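Local atomic coordinates of agmatinase (PDB entry 1WOH), a protein that probably catalyses the manganese-dependent hydrolysis of agmatine to putrescine and urea. Residues P19-D24 with T79-G84; V86-L91 with D98-A103; V123-L128 with R164-A169. One frame throughout, in Å; residues are numbered along the deposited sequence.

Contact 1: residues P19-D24 with T79-G84; sequences PLVQPD and TFADAG
The carbonyl oxygen of D82 takes one hydrogen bond, from V21 N at 2.9 Å with an N-H...O angle of 164°, and a weaker CA-H...O contact from L20 CA. The methyl L20 CD1 is packed tightly against the same oxygen, 3.1 Å from D82 O; with chi1 -179° (CG anti to the backbone N) and chi2 54°, CD1 ends beside it. D82 also donates: its N bonds to P19 O at 3.0 Å, and the pair of bonds amounts to a single beta bridge of L20 with D82. The register then runs on to V21 and A83, where A83 CA-H meets V21 O, with CA and O 3.3 Å apart. Apolar contacts accompany the backbone bonds. V21 CG2 rests against both A81 CB and A83 CB, at 4.0 and 4.1 Å, and P23 CG touches A83 CB from the other end of the segment. The carboxylate of D82 is engaged elsewhere: OD1 accepts G84 N at 2.8 Å in an Asx turn, while OD2 forms a salt bridge with R56 and also accepts from F15 N. I12 of a second subunit packs on L20 and D82. Strand 80-85, outermost within this chain, has main-chain bonds to strand 31-36 as well. Both hydrogen bonds across the contact run from main chain to main chain, so the side chains add only apolar packing to it.

Contact 2: residues V86-L91 with D98-A103; sequences VILPSL and DRITEA
R99 reaches across to the main chain of I87: its NH1 donates to I87 O at 3.0 Å, with an N-H...O angle of 163°. The acceptor lies close to the guanidinium plane, at the edge of the group, whereas the donor approaches from above the carbonyl plane of I87, 48° out of it, so it is not aimed at a lone pair. The R99 chain, extended from CG to NE, also brings CD to 3.0 Å from I87 O, and NH1 passes P89 CD at 3.9 Å. Beside this polar link, V86 points its two methyls at the helix. CG1, anti to the backbone N (chi1 179°), lies over the turn at R99 and meets R99 CB at 3.8 Å; V86 CG2 meets A103 CB at 3.8 Å. L88 CD2 comes to I100 CG1 at 4.0 Å. Farther out, the guanidinium has a second hold: NH1 is bound by I87 O and NH2 by a salt bridge to D154 of a third subunit, while P4 of the second subunit packs on R99. V86 and A103 both lie on L34 of strand 31-36, and I100 meets V36 of that strand. The loop 86-91 thus leaves strand 80-85 and folds back on helix 93-108, the first half of a beta-alpha-beta crossover that leads on to the parallel strand 114-118 in the alpha/beta fold of the arginase family.

Contact 3: residues V123-L128 with R164-A169; sequences VSYPLL and RRACEA
Y125 has the most surface buried here, and its ring lies against R165, A166 and A169 of helix 162-169. R165 CB sits over one face, 3.5 Å from the ring centroid and 11° off its normal, a CH-pi contact almost directly above the centre. A169 CB comes instead to the ring edge, in its plane, 3.8 Å from Y125 CE1. CG of Y125 stands anti to the backbone N (chi1 163°), which swings the ring out from helix 124-128 toward the neighbouring helix. A166 takes the next largest share: its CB is met by L128 CD1 at 3.7 Å, and its backbone N lies obliquely beside Y125 CD1. R165 contributes its CB and main chain, since its own chain bends at chi2 and chi3 and carries the guanidinium away from the ring. That group forms a side-on salt bridge with E168, R165 NE to E168 OE2 at 2.8 Å and NH2 to OE1, meeting E168 from above its carboxylate plane; NH2 is also in a salt bridge with D150. One water bridges the two helices, donating to R165 O and to E168 OE2, and hydrogen-bonded to Y125 OH at 3.2 Å. With an alanine here in place of Y125 the ring and its hydroxyl are gone, and R165 CB and A169 CB would probably face a gap between the helices while the water lost one of its three holds. The segment axes run 8.6 Å apart, inclined by 24°; L128 lies on Y225 of strand 223-229 and A166 on L173 of strand 173-181. The side chain of L128 is about 8 Å from that of the manganese ligand H121, and that of Y125 about 10 Å from that of D147, another such ligand. This is the packing of neighbouring helices over one face of the parallel sheet in an alpha/beta fold.

How the contacts relate
The three contacts come one after another along the chain without overlapping. Contacts 1 and 2 adjoin in sequence, strand 80-85 leading through the loop 86-91 into helix 93-108, with centres about 17 Å apart; both also touch the second subunit. Contacts 2 and 3 lie about 14 Å apart, centre to centre, and meet directly: T101 OG1 lies 2.7 Å from P126 O, a probable hydrogen bond, and I100 packs on P126 and L127. Contacts 1 and 3 do not touch, their centres being about 24 Å apart. The series therefore runs from strand 80-85, outermost in the parallel sheet within this chain, with subunit neighbours, inward to helices close to the manganese-binding residues.

Contact 1: residues P19-D24 with T79-G84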
loop_
_atom_site.group_PDB
_atom_site.type_symbol
_atom_site.label_atom_id
_atom_site.label_comp_id
_atom_site.label_asym_id
_atom_site.label_seq_id
_atom_site.Cartn_x
_atom_site.Cartn_y
_atom_site.Cartn_z
ATOM N N PRO A 19 -24.379 -17.288 13.913
ATOM C CA PRO A 19 -24.677 -16.650 15.200
ATOM C C PRO A 19 -23.472 -16.748 16.130
ATOM O O PRO A 19 -22.726 -17.725 16.086
ATOM C CB PRO A 19 -25.879 -17.446 15.707
ATOM C CG PRO A 19 -25.673 -18.799 15.093
ATOM C CD PRO A 19 -25.252 -18.452 13.689
ATOM N N LEU A 20 -23.283 -15.737 16.970
ATOM C CA LEU A 20 -22.152 -15.727 17.890
ATOM C C LEU A 20 -22.467 -16.498 19.168
ATOM O O LEU A 20 -23.560 -16.374 19.725
ATOM C CB LEU A 20 -21.770 -14.280 18.223
ATOM C CG LEU A 20 -20.580 -14.043 19.161
ATOM C CD1 LEU A 20 -19.336 -14.768 18.654
ATOM C CD2 LEU A 20 -20.323 -12.550 19.258
ATOM N N VAL A 21 -21.514 -17.307 19.623
ATOM C CA VAL A 21 -21.699 -18.088 20.843
ATOM C C VAL A 21 -20.440 -18.120 21.704
ATOM O O VAL A 21 -19.373 -17.692 21.276
ATOM C CB VAL A 21 -22.113 -19.545 20.528
ATOM C CG1 VAL A 21 -23.455 -19.558 19.815
ATOM C CG2 VAL A 21 -21.053 -20.222 19.674
ATOM N N GLN A 22 -20.583 -18.614 22.927
ATOM C CA GLN A 22 -19.459 -18.731 23.851
ATOM C C GLN A 22 -18.992 -20.182 23.818
ATOM O O GLN A 22 -19.808 -21.096 23.831
ATOM C CB GLN A 22 -19.894 -18.359 25.271
ATOM C CG GLN A 22 -20.151 -16.878 25.466
ATOM C CD GLN A 22 -18.895 -16.051 25.277
ATOM O OE1 GLN A 22 -17.915 -16.216 26.006
ATOM N NE2 GLN A 22 -18.915 -15.158 24.294
ATOM N N PRO A 23 -17.671 -20.409 23.777
ATOM C CA PRO A 23 -17.103 -21.758 23.737
ATOM C C PRO A 23 -17.756 -22.782 24.662
ATOM O O PRO A 23 -18.051 -23.903 24.245
ATOM C CB PRO A 23 -15.638 -21.518 24.083
ATOM C CG PRO A 23 -15.372 -20.210 23.418
ATOM C CD PRO A 23 -16.600 -19.394 23.794
ATOM N N ASP A 24 -17.987 -22.396 25.913
ATOM C CA ASP A 24 -18.586 -23.309 26.880
ATOM C C ASP A 24 -20.054 -22.992 27.133
ATOM O O ASP A 24 -20.618 -23.401 28.150
ATOM C CB ASP A 24 -17.818 -23.243 28.199
ATOM C CG ASP A 24 -18.117 -21.981 28.980
ATOM O OD1 ASP A 24 -18.079 -20.885 28.384
ATOM O OD2 ASP A 24 -18.387 -22.087 30.194
ATOM N N THR A 79 -26.047 -26.427 10.149
ATOM C CA THR A 79 -25.974 -25.282 11.049
ATOM C C THR A 79 -24.544 -24.863 11.385
ATOM O O THR A 79 -23.653 -25.707 11.531
ATOM C CB THR A 79 -26.732 -25.562 12.368
ATOM O OG1 THR A 79 -26.121 -26.656 13.060
ATOM C CG2 THR A 79 -28.187 -25.910 12.075
ATOM N N PHE A 80 -24.354 -23.551 11.507
ATOM C CA PHE A 80 -23.058 -22.948 11.826
ATOM C C PHE A 80 -23.117 -22.090 13.088
ATOM O O PHE A 80 -24.175 -21.595 13.477
ATOM C CB PHE A 80 -22.582 -22.047 10.675
ATOM C CG PHE A 80 -22.038 -22.791 9.493
ATOM C CD1 PHE A 80 -22.874 -23.531 8.664
ATOM C CD2 PHE A 80 -20.676 -22.747 9.209
ATOM C CE1 PHE A 80 -22.358 -24.220 7.563
ATOM C CE2 PHE A 80 -20.145 -23.430 8.112
ATOM C CZ PHE A 80 -20.987 -24.169 7.287
ATOM N N ALA A 81 -21.964 -21.905 13.717
ATOM C CA ALA A 81 -21.857 -21.072 14.906
ATOM C C ALA A 81 -20.439 -20.498 14.936
ATOM O O ALA A 81 -19.512 -21.111 14.418
ATOM C CB ALA A 81 -22.116 -21.897 16.165
ATOM N N ASP A 82 -20.278 -19.321 15.528
ATOM C CA ASP A 82 -18.955 -18.709 15.643
ATOM C C ASP A 82 -18.701 -18.562 17.138
ATOM O O ASP A 82 -19.334 -17.736 17.794
ATOM C CB ASP A 82 -18.928 -17.329 14.968
ATOM C CG ASP A 82 -17.529 -16.737 14.913
ATOM O OD1 ASP A 82 -16.734 -17.029 15.830
ATOM O OD2 ASP A 82 -17.225 -15.977 13.967
ATOM N N ALA A 83 -17.790 -19.368 17.679
ATOM C CA ALA A 83 -17.489 -19.322 19.110
ATOM C C ALA A 83 -16.521 -18.202 19.483
ATOM O O ALA A 83 -16.025 -18.150 20.612
ATOM C CB ALA A 83 -16.936 -20.662 19.571
ATOM N N GLY A 84 -16.261 -17.305 18.539
ATOM C CA GLY A 84 -15.360 -16.197 18.809
ATOM C C GLY A 84 -13.904 -16.616 18.822
ATOM O O GLY A 84 -13.526 -17.596 18.175
#

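Contact 2: residues V86-L91 with D98-A103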
loop_
_atom_site.group_PDB
_atom_site.type_symbol
_atom_site.label_atom_id
_atom_site.label_comp_id
_atom_site.label_asym_id
_atom_site.label_seq_id
_atom_site.Cartn_x
_atom_site.Cartn_y
_atom_site.Cartn_z
ATOM N N VAL A 86 -10.158 -17.365 21.101
ATOM C CA VAL A 86 -9.592 -17.775 22.374
ATOM C C VAL A 86 -9.052 -16.469 22.969
ATOM O O VAL A 86 -8.494 -15.634 22.241
ATOM C CB VAL A 86 -8.419 -18.770 22.164
ATOM C CG1 VAL A 86 -7.814 -19.181 23.499
ATOM C CG2 VAL A 86 -8.908 -19.999 21.401
ATOM N N ILE A 87 -9.246 -16.264 24.271
ATOM C CA ILE A 87 -8.738 -15.057 24.917
ATOM C C ILE A 87 -7.278 -15.316 25.238
ATOM O O ILE A 87 -6.948 -16.067 26.152
ATOM C CB ILE A 87 -9.495 -14.734 26.214
ATOM C CG1 ILE A 87 -10.960 -14.439 25.887
ATOM C CG2 ILE A 87 -8.859 -13.528 26.900
ATOM C CD1 ILE A 87 -11.818 -14.172 27.101
ATOM N N LEU A 88 -6.405 -14.687 24.466
ATOM C CA LEU A 88 -4.978 -14.876 24.625
ATOM C C LEU A 88 -4.305 -13.818 25.474
ATOM O O LEU A 88 -4.707 -12.655 25.469
ATOM C CB LEU A 88 -4.312 -14.881 23.251
ATOM C CG LEU A 88 -4.841 -15.922 22.267
ATOM C CD1 LEU A 88 -4.317 -15.615 20.869
ATOM C CD2 LEU A 88 -4.413 -17.310 22.725
ATOM N N PRO A 89 -3.273 -14.218 26.227
ATOM C CA PRO A 89 -2.546 -13.265 27.065
ATOM C C PRO A 89 -1.478 -12.690 26.144
ATOM O O PRO A 89 -1.411 -13.065 24.975
ATOM C CB PRO A 89 -1.921 -14.157 28.120
ATOM C CG PRO A 89 -1.547 -15.376 27.316
ATOM C CD PRO A 89 -2.799 -15.597 26.462
ATOM N N SER A 90 -0.664 -11.773 26.648
ATOM C CA SER A 90 0.440 -11.248 25.849
ATOM C C SER A 90 1.576 -12.190 26.237
ATOM O O SER A 90 1.634 -12.639 27.383
ATOM C CB SER A 90 0.766 -9.805 26.237
ATOM O OG SER A 90 -0.206 -8.913 25.712
ATOM N N LEU A 91 2.456 -12.518 25.299
ATOM C CA LEU A 91 3.542 -13.448 25.589
ATOM C C LEU A 91 2.954 -14.704 26.243
ATOM O O LEU A 91 1.935 -15.229 25.782
ATOM C CB LEU A 91 4.574 -12.786 26.516
ATOM C CG LEU A 91 5.284 -11.561 25.932
ATOM C CD1 LEU A 91 6.174 -10.917 26.983
ATOM C CD2 LEU A 91 6.112 -11.986 24.725
ATOM N N ASP A 98 -2.572 -23.495 26.843
ATOM C CA ASP A 98 -3.596 -24.093 27.682
ATOM C C ASP A 98 -4.971 -23.519 27.375
ATOM O O ASP A 98 -5.957 -24.248 27.348
ATOM C CB ASP A 98 -3.253 -23.909 29.164
ATOM C CG ASP A 98 -1.999 -24.673 29.567
ATOM O OD1 ASP A 98 -1.615 -25.619 28.844
ATOM O OD2 ASP A 98 -1.401 -24.339 30.612
ATOM N N ARG A 99 -5.041 -22.219 27.124
ATOM C CA ARG A 99 -6.324 -21.602 26.814
ATOM C C ARG A 99 -6.867 -22.066 25.468
ATOM O O ARG A 99 -8.076 -22.251 25.312
ATOM C CB ARG A 99 -6.208 -20.083 26.847
ATOM C CG ARG A 99 -6.064 -19.552 28.257
ATOM C CD ARG A 99 -6.339 -18.076 28.323
ATOM N NE ARG A 99 -6.037 -17.535 29.644
ATOM C CZ ARG A 99 -5.798 -16.249 29.869
ATOM N NH1 ARG A 99 -5.829 -15.389 28.859
ATOM N NH2 ARG A 99 -5.513 -15.827 31.091
ATOM N N ILE A 100 -5.974 -22.261 24.504
ATOM C CA ILE A 100 -6.364 -22.721 23.173
ATOM C C ILE A 100 -6.928 -24.144 23.243
ATOM O O ILE A 100 -7.964 -24.446 22.647
ATOM C CB ILE A 100 -5.155 -22.690 22.208
ATOM C CG1 ILE A 100 -4.720 -21.236 21.989
ATOM C CG2 ILE A 100 -5.520 -23.339 20.880
ATOM C CD1 ILE A 100 -3.365 -21.080 21.323
ATOM N N THR A 101 -6.242 -25.018 23.977
ATOM C CA THR A 101 -6.695 -26.396 24.126
ATOM C C THR A 101 -8.049 -26.473 24.829
ATOM O O THR A 101 -8.931 -27.238 24.422
ATOM C CB THR A 101 -5.687 -27.237 24.932
ATOM O OG1 THR A 101 -4.429 -27.260 24.245
ATOM C CG2 THR A 101 -6.202 -28.672 25.103
ATOM N N GLU A 102 -8.213 -25.680 25.884
ATOM C CA GLU A 102 -9.463 -25.681 26.633
ATOM C C GLU A 102 -10.624 -25.196 25.773
ATOM O O GLU A 102 -11.686 -25.816 25.751
ATOM C CB GLU A 102 -9.338 -24.814 27.891
ATOM C CG GLU A 102 -10.630 -24.696 28.704
ATOM C CD GLU A 102 -11.193 -26.045 29.144
ATOM O OE1 GLU A 102 -12.306 -26.069 29.716
ATOM O OE2 GLU A 102 -10.529 -27.081 28.925
ATOM N N ALA A 103 -10.422 -24.092 25.060
ATOM C CA ALA A 103 -11.470 -23.557 24.207
ATOM C C ALA A 103 -11.801 -24.541 23.089
ATOM O O ALA A 103 -12.966 -24.735 22.754
ATOM C CB ALA A 103 -11.040 -22.215 23.620
#

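Contact 3: residues V123-L128 with R164-A169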
loop_
_atom_site.group_PDB
_atom_site.type_symbol
_atom_site.label_atom_id
_atom_site.label_comp_id
_atom_site.label_asym_id
_atom_site.label_seq_id
_atom_site.Cartn_x
_atom_site.Cartn_y
_atom_site.Cartn_z
ATOM N N VAL A 123 -0.153 -22.836 16.500
ATOM C CA VAL A 123 -1.438 -23.070 17.154
ATOM C C VAL A 123 -1.979 -24.489 16.934
ATOM O O VAL A 123 -2.830 -24.953 17.699
ATOM C CB VAL A 123 -2.509 -22.041 16.701
ATOM C CG1 VAL A 123 -2.018 -20.622 16.975
ATOM C CG2 VAL A 123 -2.843 -22.237 15.230
ATOM N N SER A 124 -1.493 -25.177 15.903
ATOM C CA SER A 124 -1.956 -26.538 15.618
ATOM C C SER A 124 -1.649 -27.487 16.773
ATOM O O SER A 124 -2.373 -28.456 16.990
ATOM C CB SER A 124 -1.309 -27.084 14.344
ATOM O OG SER A 124 -1.685 -26.327 13.210
ATOM N N TYR A 125 -0.581 -27.212 17.514
ATOM C CA TYR A 125 -0.226 -28.069 18.639
ATOM C C TYR A 125 -1.304 -28.046 19.728
ATOM O O TYR A 125 -1.896 -29.082 20.031
ATOM C CB TYR A 125 1.148 -27.674 19.203
ATOM C CG TYR A 125 1.433 -28.220 20.590
ATOM C CD1 TYR A 125 1.141 -29.545 20.915
ATOM C CD2 TYR A 125 1.990 -27.404 21.578
ATOM C CE1 TYR A 125 1.393 -30.050 22.197
ATOM C CE2 TYR A 125 2.250 -27.898 22.866
ATOM C CZ TYR A 125 1.946 -29.219 23.165
ATOM O OH TYR A 125 2.176 -29.710 24.434
ATOM N N PRO A 126 -1.586 -26.871 20.325
ATOM C CA PRO A 126 -2.618 -26.853 21.367
ATOM C C PRO A 126 -4.008 -27.238 20.866
ATOM O O PRO A 126 -4.820 -27.776 21.619
ATOM C CB PRO A 126 -2.543 -25.427 21.917
ATOM C CG PRO A 126 -1.989 -24.631 20.775
ATOM C CD PRO A 126 -0.936 -25.553 20.204
ATOM N N LEU A 127 -4.279 -26.966 19.592
ATOM C CA LEU A 127 -5.560 -27.329 18.992
ATOM C C LEU A 127 -5.671 -28.856 19.002
ATOM O O LEU A 127 -6.676 -29.424 19.441
ATOM C CB LEU A 127 -5.617 -26.829 17.543
ATOM C CG LEU A 127 -6.529 -25.680 17.109
ATOM C CD1 LEU A 127 -6.944 -24.822 18.275
ATOM C CD2 LEU A 127 -5.802 -24.867 16.038
ATOM N N LEU A 128 -4.627 -29.520 18.519
ATOM C CA LEU A 128 -4.627 -30.977 18.460
ATOM C C LEU A 128 -4.748 -31.645 19.823
ATOM O O LEU A 128 -5.315 -32.732 19.923
ATOM C CB LEU A 128 -3.379 -31.479 17.727
ATOM C CG LEU A 128 -3.484 -31.368 16.201
ATOM C CD1 LEU A 128 -2.131 -31.607 15.539
ATOM C CD2 LEU A 128 -4.518 -32.394 15.710
ATOM N N ARG A 164 5.516 -31.887 15.937
ATOM C CA ARG A 164 6.467 -32.640 16.744
ATOM C C ARG A 164 5.935 -32.604 18.177
ATOM O O ARG A 164 5.908 -33.627 18.869
ATOM C CB ARG A 164 7.855 -31.991 16.664
ATOM C CG ARG A 164 8.984 -32.833 17.252
ATOM C CD ARG A 164 9.149 -34.152 16.500
ATOM N NE ARG A 164 10.328 -34.889 16.953
ATOM C CZ ARG A 164 11.556 -34.733 16.461
ATOM N NH1 ARG A 164 11.789 -33.867 15.477
ATOM N NH2 ARG A 164 12.561 -35.430 16.970
ATOM N N ARG A 165 5.495 -31.423 18.611
ATOM C CA ARG A 165 4.941 -31.254 19.951
ATOM C C ARG A 165 3.642 -32.050 20.060
ATOM O O ARG A 165 3.372 -32.685 21.075
ATOM C CB ARG A 165 4.648 -29.778 20.234
ATOM C CG ARG A 165 5.879 -28.879 20.320
ATOM C CD ARG A 165 6.699 -29.187 21.575
ATOM N NE ARG A 165 7.630 -30.292 21.380
ATOM C CZ ARG A 165 8.749 -30.204 20.670
ATOM N NH1 ARG A 165 9.077 -29.057 20.088
ATOM N NH2 ARG A 165 9.543 -31.258 20.538
ATOM N N ALA A 166 2.843 -32.013 18.997
ATOM C CA ALA A 166 1.577 -32.732 18.980
ATOM C C ALA A 166 1.780 -34.236 19.175
ATOM O O ALA A 166 1.124 -34.861 20.016
ATOM C CB ALA A 166 0.840 -32.463 17.656
ATOM N N CYS A 167 2.686 -34.819 18.399
ATOM C CA CYS A 167 2.935 -36.248 18.488
ATOM C C CYS A 167 3.440 -36.690 19.847
ATOM O O CYS A 167 3.019 -37.724 20.361
ATOM C CB CYS A 167 3.904 -36.690 17.388
ATOM S SG CYS A 167 3.113 -36.792 15.756
ATOM N N GLU A 168 4.332 -35.914 20.448
ATOM C CA GLU A 168 4.835 -36.307 21.753
ATOM C C GLU A 168 3.782 -36.137 22.846
ATOM O O GLU A 168 3.859 -36.775 23.894
ATOM C CB GLU A 168 6.126 -35.549 22.095
ATOM C CG GLU A 168 6.132 -34.083 21.767
ATOM C CD GLU A 168 7.427 -33.403 22.188
ATOM O OE1 GLU A 168 8.506 -33.785 21.682
ATOM O OE2 GLU A 168 7.363 -32.488 23.031
ATOM N N ALA A 169 2.776 -35.307 22.594
ATOM C CA ALA A 169 1.722 -35.093 23.578
ATOM C C ALA A 169 0.503 -35.987 23.338
ATOM O O ALA A 169 -0.316 -36.180 24.238
ATOM C CB ALA A 169 1.296 -33.632 23.576
HETATM O O HOH W 1 4.504 -31.709 23.559
#